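Local coordinates for transferrin binding protein B (Actinobacillus suis, PDB 3PQU), which is an outer-membrane lipoprotein that binds host transferrin, probably as part of the receptor through which this porcine pathogen acquires iron, at residues D338-K350 and Q548-V561. Residues are numbered along the deposited sequence; the frame is centred on the assembly and turned at random.
Sequences DATKIDLTQFNAK and QFHHKSDNGSVGAV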
# COMPACT_ATOMS: atom_id res chain seq x y z
N ASP A 338 2.24 12.71 -0.80
CA ASP A 338 1.05 13.24 -1.46
C ASP A 338 0.79 12.36 -2.68
O ASP A 338 1.72 12.00 -3.40
CB ASP A 338 1.25 14.71 -1.90
CG ASP A 338 1.26 15.68 -0.73
OD1 ASP A 338 0.43 15.52 0.18
OD2 ASP A 338 2.08 16.62 -0.74
N ALA A 339 -0.46 11.97 -2.88
CA ALA A 339 -0.88 11.23 -4.07
C ALA A 339 -2.38 11.42 -4.25
O ALA A 339 -3.20 10.78 -3.57
CB ALA A 339 -0.51 9.73 -3.97
N THR A 340 -2.72 12.32 -5.18
CA THR A 340 -4.08 12.82 -5.37
C THR A 340 -4.51 12.71 -6.83
O THR A 340 -3.70 12.84 -7.75
CB THR A 340 -4.18 14.32 -5.00
OG1 THR A 340 -3.78 14.53 -3.64
CG2 THR A 340 -5.60 14.83 -5.19
N LYS A 341 -5.80 12.47 -7.02
CA LYS A 341 -6.40 12.47 -8.34
C LYS A 341 -7.50 13.51 -8.33
O LYS A 341 -8.37 13.51 -7.45
CB LYS A 341 -6.98 11.09 -8.67
CG LYS A 341 -7.48 10.94 -10.11
CD LYS A 341 -8.02 9.53 -10.38
CE LYS A 341 -9.20 9.19 -9.47
NZ LYS A 341 -9.79 7.85 -9.76
N ILE A 342 -7.46 14.42 -9.30
CA ILE A 342 -8.52 15.40 -9.47
C ILE A 342 -9.37 15.10 -10.69
O ILE A 342 -8.86 15.02 -11.81
CB ILE A 342 -7.95 16.81 -9.62
CG1 ILE A 342 -7.36 17.28 -8.29
CG2 ILE A 342 -9.04 17.78 -10.09
CD1 ILE A 342 -6.83 18.69 -8.33
N ASP A 343 -10.67 14.96 -10.48
CA ASP A 343 -11.57 14.64 -11.58
C ASP A 343 -11.89 15.87 -12.42
O ASP A 343 -12.24 16.92 -11.89
CB ASP A 343 -12.87 14.00 -11.10
CG ASP A 343 -13.75 13.54 -12.26
OD1 ASP A 343 -13.79 12.32 -12.52
OD2 ASP A 343 -14.37 14.40 -12.92
N LEU A 344 -11.77 15.73 -13.74
CA LEU A 344 -11.93 16.88 -14.63
C LEU A 344 -13.38 17.14 -15.06
O LEU A 344 -13.63 17.92 -15.98
CB LEU A 344 -11.02 16.75 -15.85
CG LEU A 344 -9.53 16.92 -15.56
CD1 LEU A 344 -8.72 16.92 -16.85
CD2 LEU A 344 -9.29 18.19 -14.77
N THR A 345 -14.33 16.50 -14.38
CA THR A 345 -15.75 16.71 -14.67
C THR A 345 -16.48 17.17 -13.42
O THR A 345 -17.45 17.92 -13.50
CB THR A 345 -16.42 15.44 -15.21
OG1 THR A 345 -15.44 14.60 -15.83
CG2 THR A 345 -17.50 15.80 -16.23
N GLN A 346 -16.02 16.70 -12.27
CA GLN A 346 -16.60 17.11 -11.00
C GLN A 346 -15.67 18.11 -10.33
O GLN A 346 -16.04 18.77 -9.36
CB GLN A 346 -16.83 15.90 -10.09
CG GLN A 346 -18.17 15.20 -10.30
CD GLN A 346 -18.28 14.54 -11.67
OE1 GLN A 346 -17.30 14.03 -12.21
NE2 GLN A 346 -19.49 14.53 -12.22
N PHE A 347 -14.45 18.22 -10.87
CA PHE A 347 -13.41 19.06 -10.29
C PHE A 347 -13.26 18.81 -8.78
O PHE A 347 -13.03 19.73 -8.00
CB PHE A 347 -13.67 20.54 -10.60
CG PHE A 347 -13.77 20.82 -12.07
CD1 PHE A 347 -12.65 21.14 -12.82
CD2 PHE A 347 -15.00 20.74 -12.72
CE1 PHE A 347 -12.75 21.39 -14.18
CE2 PHE A 347 -15.10 20.99 -14.08
CZ PHE A 347 -13.97 21.31 -14.81
N ASN A 348 -13.41 17.54 -8.39
CA ASN A 348 -13.16 17.10 -7.02
C ASN A 348 -11.95 16.15 -6.95
O ASN A 348 -11.53 15.59 -7.96
CB ASN A 348 -14.40 16.44 -6.43
CG ASN A 348 -14.85 15.22 -7.21
OD1 ASN A 348 -14.12 14.72 -8.07
ND2 ASN A 348 -16.05 14.74 -6.92
N ALA A 349 -11.41 15.98 -5.75
CA ALA A 349 -10.18 15.21 -5.56
C ALA A 349 -10.41 13.93 -4.76
O ALA A 349 -11.33 13.84 -3.96
CB ALA A 349 -9.12 16.06 -4.87
N LYS A 350 -9.56 12.94 -5.00
CA LYS A 350 -9.63 11.67 -4.29
C LYS A 350 -8.21 11.16 -4.04
O LYS A 350 -7.29 11.49 -4.79
CB LYS A 350 -10.40 10.64 -5.13
CG LYS A 350 -11.75 11.13 -5.64
CD LYS A 350 -12.44 10.10 -6.53
CE LYS A 350 -13.82 10.57 -6.96
NZ LYS A 350 -14.71 10.85 -5.80
N GLN A 548 -1.97 21.44 -5.94
CA GLN A 548 -3.15 21.32 -6.77
C GLN A 548 -4.24 22.25 -6.26
O GLN A 548 -4.22 22.70 -5.11
CB GLN A 548 -3.69 19.89 -6.71
CG GLN A 548 -4.83 19.74 -5.71
CD GLN A 548 -4.56 18.68 -4.68
OE1 GLN A 548 -3.65 17.85 -4.84
NE2 GLN A 548 -5.34 18.69 -3.61
N PHE A 549 -5.19 22.53 -7.13
CA PHE A 549 -6.43 23.18 -6.72
C PHE A 549 -7.55 22.80 -7.67
O PHE A 549 -7.31 22.34 -8.79
CB PHE A 549 -6.26 24.69 -6.59
CG PHE A 549 -5.79 25.37 -7.84
CD1 PHE A 549 -6.70 25.83 -8.78
CD2 PHE A 549 -4.44 25.57 -8.07
CE1 PHE A 549 -6.27 26.47 -9.94
CE2 PHE A 549 -4.00 26.21 -9.23
CZ PHE A 549 -4.92 26.66 -10.16
N HIS A 550 -8.78 22.96 -7.19
CA HIS A 550 -9.93 22.61 -7.99
C HIS A 550 -11.15 23.33 -7.45
O HIS A 550 -11.26 23.59 -6.25
CB HIS A 550 -10.15 21.09 -7.97
CG HIS A 550 -10.27 20.51 -6.59
ND1 HIS A 550 -11.35 20.30 -5.81
CD2 HIS A 550 -9.18 20.07 -5.88
CE1 HIS A 550 -10.90 19.74 -4.64
NE2 HIS A 550 -9.59 19.61 -4.71
N HIS A 551 -12.07 23.67 -8.34
CA HIS A 551 -13.31 24.31 -7.92
C HIS A 551 -14.44 24.00 -8.88
O HIS A 551 -14.25 23.95 -10.10
CB HIS A 551 -13.12 25.81 -7.77
CG HIS A 551 -14.24 26.48 -7.05
ND1 HIS A 551 -14.43 26.35 -5.69
CD2 HIS A 551 -15.23 27.29 -7.49
CE1 HIS A 551 -15.49 27.05 -5.33
NE2 HIS A 551 -15.99 27.63 -6.40
N LYS A 552 -15.62 23.79 -8.32
CA LYS A 552 -16.81 23.49 -9.09
C LYS A 552 -17.84 24.57 -8.82
O LYS A 552 -18.27 24.76 -7.68
CB LYS A 552 -17.36 22.12 -8.70
CG LYS A 552 -18.69 21.77 -9.34
CD LYS A 552 -18.51 21.03 -10.66
CE LYS A 552 -19.84 20.52 -11.18
NZ LYS A 552 -19.68 19.62 -12.35
N SER A 553 -18.20 25.31 -9.86
CA SER A 553 -19.17 26.40 -9.74
C SER A 553 -20.02 26.45 -10.99
O SER A 553 -19.60 26.01 -12.06
CB SER A 553 -18.45 27.74 -9.54
OG SER A 553 -19.37 28.80 -9.34
N ASP A 554 -21.23 26.97 -10.84
CA ASP A 554 -22.18 27.02 -11.95
C ASP A 554 -22.54 28.46 -12.30
O ASP A 554 -23.55 29.00 -11.83
CB ASP A 554 -23.42 26.21 -11.61
CG ASP A 554 -23.10 24.77 -11.26
OD1 ASP A 554 -22.69 24.51 -10.10
OD2 ASP A 554 -23.23 23.89 -12.14
N ASN A 555 -21.71 29.07 -13.14
CA ASN A 555 -20.56 28.37 -13.70
C ASN A 555 -19.21 29.07 -13.53
O ASN A 555 -19.13 30.25 -13.18
CB ASN A 555 -20.80 28.00 -15.16
CG ASN A 555 -21.40 26.62 -15.32
OD1 ASN A 555 -20.72 25.60 -14.79
ND2 ASN A 555 -22.48 26.46 -15.90
N GLY A 556 -18.16 28.31 -13.81
CA GLY A 556 -16.79 28.74 -13.60
C GLY A 556 -16.05 27.69 -12.80
O GLY A 556 -16.01 27.75 -11.58
N SER A 557 -15.47 26.71 -13.49
CA SER A 557 -14.80 25.59 -12.81
C SER A 557 -13.36 25.42 -13.25
O SER A 557 -12.93 25.97 -14.26
CB SER A 557 -15.57 24.29 -13.05
OG SER A 557 -16.73 24.22 -12.24
N VAL A 558 -12.61 24.63 -12.48
CA VAL A 558 -11.18 24.47 -12.74
C VAL A 558 -10.53 23.30 -12.00
O VAL A 558 -10.84 23.03 -10.84
CB VAL A 558 -10.42 25.75 -12.37
CG1 VAL A 558 -10.69 26.13 -10.93
CG2 VAL A 558 -8.93 25.56 -12.61
N GLY A 559 -9.62 22.62 -12.69
CA GLY A 559 -8.82 21.57 -12.09
C GLY A 559 -7.38 21.77 -12.50
O GLY A 559 -7.07 21.77 -13.68
N ALA A 560 -6.49 21.92 -11.52
CA ALA A 560 -5.09 22.20 -11.83
C ALA A 560 -4.08 21.50 -10.92
O ALA A 560 -4.25 21.42 -9.70
CB ALA A 560 -4.84 23.70 -11.82
N VAL A 561 -3.01 21.00 -11.53
CA VAL A 561 -1.86 20.48 -10.80
C VAL A 561 -0.61 21.17 -11.33
O VAL A 561 -0.54 21.53 -12.51
CB VAL A 561 -1.73 18.94 -10.94
CG1 VAL A 561 -2.90 18.25 -10.27
CG2 VAL A 561 -1.63 18.53 -12.40
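K552 and H550 each give an N-H to a backbone carbonyl of the T345-F347 turn, an example of one hairpin end meeting another through its backbone acceptors. K552, its chain bent at chi2 (91°), lays CD beside the F347 ring edge and brings NZ to T345 O at 3.0 Å, in the carbonyl plane. F347 O receives a weak bond from H550 ND1, 2.8 Å long but bent to 116° at the hydrogen. The turn itself is braced by D343, whose OD2 accepts from T345 N (2.6 Å, an Asx turn), Q346 N and T345 OG1, so three donors converge on a single carboxylate oxygen. On the facing hairpin S557 OG takes the S553 N-H at 3.0 Å, while S557 CB lies over one face of the F347 ring, 3.7 Å from its centroid, a CH-pi contact. G559, with no side chain, lets L344, I342 and the edge of the F347 ring come close to its backbone. I342 CD1 then reaches Q548 CG at 3.5 Å and the H550 ring. Thus the handle hairpin of strands 333-343 and 349-351 packs face to face on the C-lobe barrel hairpin, strand 338-343 running 29° from the direction of strand 548-551, with strand 413-424 pairing alongside 333-343 and L446 of strand 436-448 touching both L344 and F347.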